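Local coordinates for exodeoxyribonuclease III (Methanosarcina mazei, PDB 5J8N), which probably cleaves DNA at abasic sites and removes nucleotides from the 3' ends of duplex DNA, using magnesium or manganese ions, at residues N153-E158 with G172-R178; G201-W206 with N216-D222. The protein carries 3 engineered substitutions. One frame throughout, in Å; residues are numbered along the deposited sequence. Where two conformers were deposited one is given.

Contact 1 of 2, residues N153-E158 with G172-R178; sequences NTAHKE and GFLPEER
The carbonyl oxygen H156 O is gripped twice: R178 NE donates to it at 3.0 Å, and water 1 donates to it at 2.8 Å while accepting a weak bond from R178 NH2. Here, in the DNase I-like fold of AP endonucleases, the loop leaving strand 146-149 meets the start of helix 175-186. The R178 chain runs straight as far as CD and then bends (chi3 63°), which swings NE onto the carbonyl. H156 O lies only 9° out of the guanidinium plane, although the donor approaches tilted from the carbonyl plane.

F173 fills the angle between arginine and loop. Its CZ sits over the centre of the R178 guanidinium, while A155 O comes in at the ring edge, 3.2 Å from F173 CD1, and E158 CG also meets the edge. The backbones are tied directly by A155 N donating to G172 O at 2.9 Å. Just before it, N153 O takes a CA-H...O contact from G172 CA at 3.4 Å. N153 is predicted to bind metal and stabilise the transition state; its carboxamide is fixed from outside the contact, ND2 to F112 O and OD1 to N114 ND2.

E177 reaches back over the first turn to hold the G172-L174 loop, with L174 at the N-cap position. E177 OE2 forms a salt bridge with K125 NZ, which also bonds N153 O and T154 OG1; that threonine hydroxyl is bonded by Y129 OH as well. Across the contact, T154 CG2 packs on E177 CB at 3.8 Å. E177 OE1 accepts from two backbone donors, G172 N at 2.8 Å, on its syn side, and L174 N at 2.9 Å.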
loop_
_atom_site.group_PDB
_atom_site.type_symbol
_atom_site.label_atom_id
_atom_site.label_comp_id
_atom_site.label_asym_id
_atom_site.label_seq_id
_atom_site.Cartn_x
_atom_site.Cartn_y
_atom_site.Cartn_z
ATOM N N ASN A 153 -3.339 -1.619 7.047
ATOM C CA ASN A 153 -3.316 -2.239 8.381
ATOM C C ASN A 153 -4.688 -2.264 9.050
ATOM O O ASN A 153 -4.773 -2.401 10.279
ATOM C CB ASN A 153 -2.251 -1.592 9.304
ATOM C CG ASN A 153 -0.951 -2.362 9.296
ATOM O OD1 ASN A 153 -0.954 -3.576 9.491
ATOM N ND2 ASN A 153 0.154 -1.685 8.977
ATOM N N THR A 154 -5.748 -2.252 8.217
ATOM C CA THR A 154 -7.126 -2.411 8.685
ATOM C C THR A 154 -7.918 -3.176 7.653
ATOM O O THR A 154 -7.720 -2.931 6.441
ATOM C CB THR A 154 -7.802 -1.005 8.915
ATOM O OG1 THR A 154 -7.067 -0.295 9.922
ATOM C CG2 THR A 154 -9.244 -1.142 9.407
ATOM N N ALA A 155 -8.756 -4.114 8.115
ATOM C CA ALA A 155 -9.739 -4.793 7.270
ATOM C C ALA A 155 -11.031 -3.999 7.378
ATOM O O ALA A 155 -11.567 -3.830 8.471
ATOM C CB ALA A 155 -9.930 -6.269 7.760
ATOM N N HIS A 156 -11.536 -3.528 6.228
ATOM C CA HIS A 156 -12.605 -2.534 6.264
ATOM C C HIS A 156 -13.899 -3.106 6.830
ATOM O O HIS A 156 -14.513 -2.527 7.756
ATOM C CB HIS A 156 -12.816 -2.002 4.847
ATOM C CG HIS A 156 -13.785 -0.878 4.769
ATOM N ND1 HIS A 156 -14.285 -0.430 3.561
ATOM C CD2 HIS A 156 -14.375 -0.132 5.730
ATOM C CE1 HIS A 156 -15.136 0.559 3.793
ATOM N NE2 HIS A 156 -15.209 0.760 5.097
ATOM N N LYS A 157 -14.353 -4.229 6.280
ATOM C CA LYS A 157 -15.677 -4.801 6.569
ATOM C C LYS A 157 -15.491 -6.250 7.039
ATOM O O LYS A 157 -14.396 -6.827 6.909
ATOM C CB LYS A 157 -16.612 -4.748 5.331
ATOM C CG LYS A 157 -16.846 -3.330 4.833
ATOM C CD LYS A 157 -17.693 -3.345 3.552
ATOM C CE LYS A 157 -17.906 -1.966 2.967
ATOM N NZ LYS A 157 -19.068 -1.279 3.619
ATOM N N GLU A 158 -16.545 -6.836 7.605
ATOM C CA GLU A 158 -16.476 -8.226 8.064
ATOM C C GLU A 158 -16.050 -9.153 6.937
ATOM O O GLU A 158 -15.320 -10.115 7.185
ATOM C CB GLU A 158 -17.815 -8.662 8.667
ATOM C CG GLU A 158 -18.089 -7.961 10.024
ATOM C CD GLU A 158 -19.249 -8.561 10.786
ATOM O OE1 GLU A 158 -19.643 -9.697 10.457
ATOM O OE2 GLU A 158 -19.776 -7.867 11.695
ATOM N N GLY A 172 -6.683 -3.293 13.737
ATOM C CA GLY A 172 -6.818 -4.012 12.482
ATOM C C GLY A 172 -8.302 -4.192 12.189
ATOM O O GLY A 172 -8.706 -4.260 11.030
ATOM N N PHE A 173 -9.095 -4.324 13.242
ATOM C CA PHE A 173 -10.519 -4.503 13.035
ATOM C C PHE A 173 -11.337 -3.808 14.116
ATOM O O PHE A 173 -12.423 -4.274 14.458
ATOM C CB PHE A 173 -10.893 -6.005 12.958
ATOM C CG PHE A 173 -12.197 -6.252 12.234
ATOM C CD1 PHE A 173 -12.373 -5.767 10.930
ATOM C CD2 PHE A 173 -13.256 -6.917 12.851
ATOM C CE1 PHE A 173 -13.604 -5.901 10.266
ATOM C CE2 PHE A 173 -14.517 -7.086 12.173
ATOM C CZ PHE A 173 -14.649 -6.574 10.875
ATOM N N LEU A 174 -10.800 -2.712 14.662
ATOM C CA LEU A 174 -11.556 -1.926 15.640
ATOM C C LEU A 174 -12.630 -1.093 14.986
ATOM O O LEU A 174 -12.418 -0.567 13.889
ATOM C CB LEU A 174 -10.633 -1.013 16.450
ATOM C CG LEU A 174 -9.565 -1.740 17.294
ATOM C CD1 LEU A 174 -8.581 -0.701 17.808
ATOM C CD2 LEU A 174 -10.183 -2.427 18.504
ATOM N N PRO A 175 -13.783 -0.938 15.654
ATOM C CA PRO A 175 -14.806 -0.080 15.042
ATOM C C PRO A 175 -14.281 1.290 14.585
ATOM O O PRO A 175 -14.649 1.735 13.471
ATOM C CB PRO A 175 -15.866 0.050 16.166
ATOM C CG PRO A 175 -15.795 -1.325 16.873
ATOM C CD PRO A 175 -14.270 -1.595 16.894
ATOM N N GLU A 176 -13.439 1.967 15.357
ATOM C CA GLU A 176 -12.998 3.296 14.996
ATOM C C GLU A 176 -12.099 3.302 13.757
ATOM O O GLU A 176 -12.083 4.260 12.978
ATOM C CB GLU A 176 -12.294 3.944 16.190
ATOM C CG GLU A 176 -11.167 3.067 16.767
ATOM C CD GLU A 176 -11.579 2.180 17.963
ATOM O OE1 GLU A 176 -10.739 2.058 18.902
ATOM O OE2 GLU A 176 -12.714 1.616 18.021
ATOM N N GLU A 177 -11.334 2.237 13.566
ATOM C CA GLU A 177 -10.500 2.132 12.379
ATOM C C GLU A 177 -11.368 1.926 11.118
ATOM O O GLU A 177 -11.132 2.543 10.048
ATOM C CB GLU A 177 -9.515 0.994 12.527
ATOM C CG GLU A 177 -8.545 1.211 13.672
ATOM C CD GLU A 177 -7.780 -0.046 14.016
ATOM O OE1 GLU A 177 -8.397 -1.138 14.063
ATOM O OE2 GLU A 177 -6.551 0.070 14.228
ATOM N N ARG A 178 -12.337 1.018 11.240
ATOM C CA ARG A 178 -13.281 0.739 10.157
ATOM C C ARG A 178 -14.075 2.006 9.834
ATOM O O ARG A 178 -14.309 2.289 8.639
ATOM C CB ARG A 178 -14.199 -0.396 10.565
ATOM C CG ARG A 178 -13.420 -1.714 10.830
ATOM C CD ARG A 178 -14.328 -2.742 11.470
ATOM N NE ARG A 178 -15.425 -3.073 10.544
ATOM C CZ ARG A 178 -16.540 -3.699 10.899
ATOM N NH1 ARG A 178 -16.750 -4.077 12.174
ATOM N NH2 ARG A 178 -17.459 -3.956 9.973
HETATM O O HOH W 1 -17.095 -1.601 8.099
#

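Contact 2 of 2, residues G201-W206 with N216-D222; sequences GNYSWW and NVGWRLD
W205 lies against L221 and W219 in a beta hairpin made by strand 205-206 and the beginning of strand 218-227. With CG anti to the backbone N (chi1 178°), the indole runs out beside both partners. CB touches L221 CD1 at 3.6 Å, and CG lies almost as close to the same methyl. Further out, the six-membered ring turns its edge to W219: CE3 is 3.5 Å from W219 CD1, and CZ3 meets W219 CD1 and NE1. This is a T-shaped stack, its planes 85° apart. On the other side of the indole, NE1 bonds D247, a predicted metal ligand.

Between the strands that carry the two tryptophans lies a classic beta bulge. S204 and W205 both face W219: S204 N donates to W219 O at 2.9 Å, W205 N bonds the same oxygen weakly, and W219 N returns a bond to W205 O at 2.8 Å. S204 OG, set between its backbone N and carbonyl carbon (chi1 66°), donates to the anti lone pair of D222 OD2 at 2.6 Å and accepts from L221 N. Because D222 OD2 also bonds H248 ND1, the serine probably acts as a second-shell group, helping to hold D222, and through it H248, both predicted to matter for catalysis.

At the far end, the Y203 ring is sandwiched between backbones, G218 O over the centre of one face and G201 C over the opposite one. The N216 amide closes this end with both its polar atoms: ND2 donates to G201 O at 3.0 Å, and OD1 accepts from W206 NE1 at 2.9 Å, nearly in the indole plane.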
loop_
_atom_site.group_PDB
_atom_site.type_symbol
_atom_site.label_atom_id
_atom_site.label_comp_id
_atom_site.label_asym_id
_atom_site.label_seq_id
_atom_site.Cartn_x
_atom_site.Cartn_y
_atom_site.Cartn_z
ATOM N N GLY A 201 -13.412 -14.160 1.229
ATOM C CA GLY A 201 -12.281 -15.048 1.009
ATOM C C GLY A 201 -11.109 -14.441 0.281
ATOM O O GLY A 201 -10.141 -15.124 -0.048
ATOM N N ASN A 202 -11.184 -13.138 0.031
ATOM C CA ASN A 202 -10.167 -12.396 -0.691
ATOM C C ASN A 202 -9.334 -11.578 0.280
ATOM O O ASN A 202 -9.804 -10.545 0.812
ATOM C CB ASN A 202 -10.844 -11.492 -1.723
ATOM C CG ASN A 202 -11.331 -12.269 -2.911
ATOM O OD1 ASN A 202 -10.529 -12.925 -3.584
ATOM N ND2 ASN A 202 -12.650 -12.246 -3.166
ATOM N N TYR A 203 -8.127 -12.107 0.577
ATOM C CA TYR A 203 -7.277 -11.534 1.599
ATOM C C TYR A 203 -5.905 -11.228 1.057
ATOM O O TYR A 203 -5.480 -11.763 0.023
ATOM C CB TYR A 203 -7.168 -12.522 2.780
ATOM C CG TYR A 203 -8.491 -13.028 3.275
ATOM C CD1 TYR A 203 -9.528 -12.149 3.585
ATOM C CD2 TYR A 203 -8.720 -14.394 3.437
ATOM C CE1 TYR A 203 -10.758 -12.619 4.021
ATOM C CE2 TYR A 203 -9.940 -14.894 3.901
ATOM C CZ TYR A 203 -10.953 -13.999 4.175
ATOM O OH TYR A 203 -12.178 -14.477 4.574
ATOM N N SER A 204 -5.148 -10.425 1.798
ATOM C CA SER A 204 -3.787 -10.072 1.363
ATOM C C SER A 204 -2.778 -10.268 2.467
ATOM O O SER A 204 -1.614 -9.927 2.276
ATOM C CB SER A 204 -3.720 -8.610 0.857
ATOM O OG SER A 204 -3.982 -7.710 1.956
ATOM N N TRP A 205 -3.186 -10.773 3.625
ATOM C CA TRP A 205 -2.281 -11.026 4.769
ATOM C C TRP A 205 -2.736 -12.251 5.506
ATOM O O TRP A 205 -3.944 -12.475 5.684
ATOM C CB TRP A 205 -2.291 -9.804 5.748
ATOM C CG TRP A 205 -1.413 -10.067 6.932
ATOM C CD1 TRP A 205 -0.038 -9.848 7.025
ATOM C CD2 TRP A 205 -1.795 -10.658 8.198
ATOM N NE1 TRP A 205 0.432 -10.271 8.260
ATOM C CE2 TRP A 205 -0.604 -10.801 8.994
ATOM C CE3 TRP A 205 -3.009 -11.143 8.722
ATOM C CZ2 TRP A 205 -0.614 -11.321 10.273
ATOM C CZ3 TRP A 205 -2.990 -11.712 10.000
ATOM C CH2 TRP A 205 -1.801 -11.781 10.759
ATOM N N TRP A 206 -1.751 -13.035 5.943
ATOM C CA TRP A 206 -2.012 -14.201 6.775
ATOM C C TRP A 206 -0.917 -14.303 7.808
ATOM O O TRP A 206 0.252 -13.989 7.502
ATOM C CB TRP A 206 -2.032 -15.535 5.986
ATOM C CG TRP A 206 -2.945 -15.531 4.754
ATOM C CD1 TRP A 206 -4.152 -16.118 4.659
ATOM C CD2 TRP A 206 -2.683 -14.922 3.484
ATOM N NE1 TRP A 206 -4.701 -15.904 3.398
ATOM C CE2 TRP A 206 -3.795 -15.174 2.669
ATOM C CE3 TRP A 206 -1.597 -14.189 2.963
ATOM C CZ2 TRP A 206 -3.860 -14.747 1.356
ATOM C CZ3 TRP A 206 -1.672 -13.733 1.649
ATOM C CH2 TRP A 206 -2.814 -14.032 0.866
ATOM N N ASN A 216 -6.258 -20.288 4.342
ATOM C CA ASN A 216 -6.823 -18.976 3.996
ATOM C C ASN A 216 -7.448 -18.256 5.183
ATOM O O ASN A 216 -8.473 -17.577 5.043
ATOM C CB ASN A 216 -7.846 -19.107 2.851
ATOM C CG ASN A 216 -8.021 -17.765 2.107
ATOM O OD1 ASN A 216 -7.078 -16.964 2.032
ATOM N ND2 ASN A 216 -9.196 -17.528 1.549
ATOM N N VAL A 217 -6.802 -18.346 6.339
ATOM C CA VAL A 217 -7.268 -17.550 7.472
ATOM C C VAL A 217 -6.590 -16.209 7.355
ATOM O O VAL A 217 -5.511 -15.994 7.950
ATOM C CB VAL A 217 -6.942 -18.230 8.806
ATOM C CG1 VAL A 217 -7.534 -17.436 9.970
ATOM C CG2 VAL A 217 -7.530 -19.644 8.823
ATOM N N GLY A 218 -7.189 -15.299 6.598
ATOM C CA GLY A 218 -6.523 -14.089 6.196
ATOM C C GLY A 218 -7.289 -12.826 6.495
ATOM O O GLY A 218 -8.455 -12.871 6.977
ATOM N N TRP A 219 -6.621 -11.723 6.157
ATOM C CA TRP A 219 -7.202 -10.375 6.278
ATOM C C TRP A 219 -6.883 -9.640 5.017
ATOM O O TRP A 219 -5.763 -9.789 4.519
ATOM C CB TRP A 219 -6.579 -9.609 7.460
ATOM C CG TRP A 219 -6.695 -10.164 8.830
ATOM C CD1 TRP A 219 -6.404 -11.432 9.267
ATOM C CD2 TRP A 219 -7.024 -9.401 9.996
ATOM N NE1 TRP A 219 -6.571 -11.512 10.635
ATOM C CE2 TRP A 219 -6.944 -10.275 11.103
ATOM C CE3 TRP A 219 -7.386 -8.052 10.199
ATOM C CZ2 TRP A 219 -7.201 -9.848 12.418
ATOM C CZ3 TRP A 219 -7.645 -7.622 11.533
ATOM C CH2 TRP A 219 -7.541 -8.526 12.607
ATOM N N ARG A 220 -7.779 -8.785 4.526
ATOM C CA ARG A 220 -7.433 -7.870 3.431
ATOM C C ARG A 220 -6.991 -6.547 4.042
ATOM O O ARG A 220 -7.818 -5.742 4.499
ATOM C CB ARG A 220 -8.621 -7.683 2.488
ATOM C CG ARG A 220 -8.175 -7.062 1.166
ATOM C CD ARG A 220 -9.298 -7.137 0.092
ATOM N NE ARG A 220 -10.482 -6.345 0.499
ATOM C CZ ARG A 220 -10.798 -5.129 0.030
ATOM N NH1 ARG A 220 -11.899 -4.500 0.485
ATOM N NH2 ARG A 220 -10.081 -4.528 -0.925
ATOM N N LEU A 221 -5.676 -6.374 4.118
ATOM C CA LEU A 221 -5.042 -5.176 4.691
ATOM C C LEU A 221 -4.486 -4.246 3.640
ATOM O O LEU A 221 -4.134 -3.110 3.963
ATOM C CB LEU A 221 -3.878 -5.573 5.615
ATOM C CG LEU A 221 -4.277 -6.551 6.740
ATOM C CD1 LEU A 221 -3.077 -6.842 7.610
ATOM C CD2 LEU A 221 -5.395 -5.920 7.610
ATOM N N ASP A 222 -4.355 -4.754 2.403
ATOM C CA ASP A 222 -3.669 -4.016 1.336
ATOM C C ASP A 222 -4.676 -3.653 0.292
ATOM O O ASP A 222 -5.501 -4.486 -0.118
ATOM C CB ASP A 222 -2.548 -4.891 0.742
ATOM C CG ASP A 222 -1.581 -5.287 1.808
ATOM O OD1 ASP A 222 -0.685 -4.467 2.134
ATOM O OD2 ASP A 222 -1.748 -6.385 2.381
#

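In the fold
The two contacts follow one another along the chain and touch side by side, their centres 13 Å apart. Contact 1 is the more buried and fastens a loop to a helix start, through backbone carbonyls and an arginine, while a carboxylate braces the 172-178 side from within. Contact 2, partly buried, joins two strands of a hairpin and relies far more on aromatic rings. W219 and L221 bridge them: W219 CZ3 packs 3.6 Å from G172 C, and L221 CD2 lies 3.7 Å from T154 C. Each places a side chain near the magnesium held by N12 and E38: N153 from contact 1, about 7 Å away, and W205 from contact 2, about 6 Å away at nearest atoms.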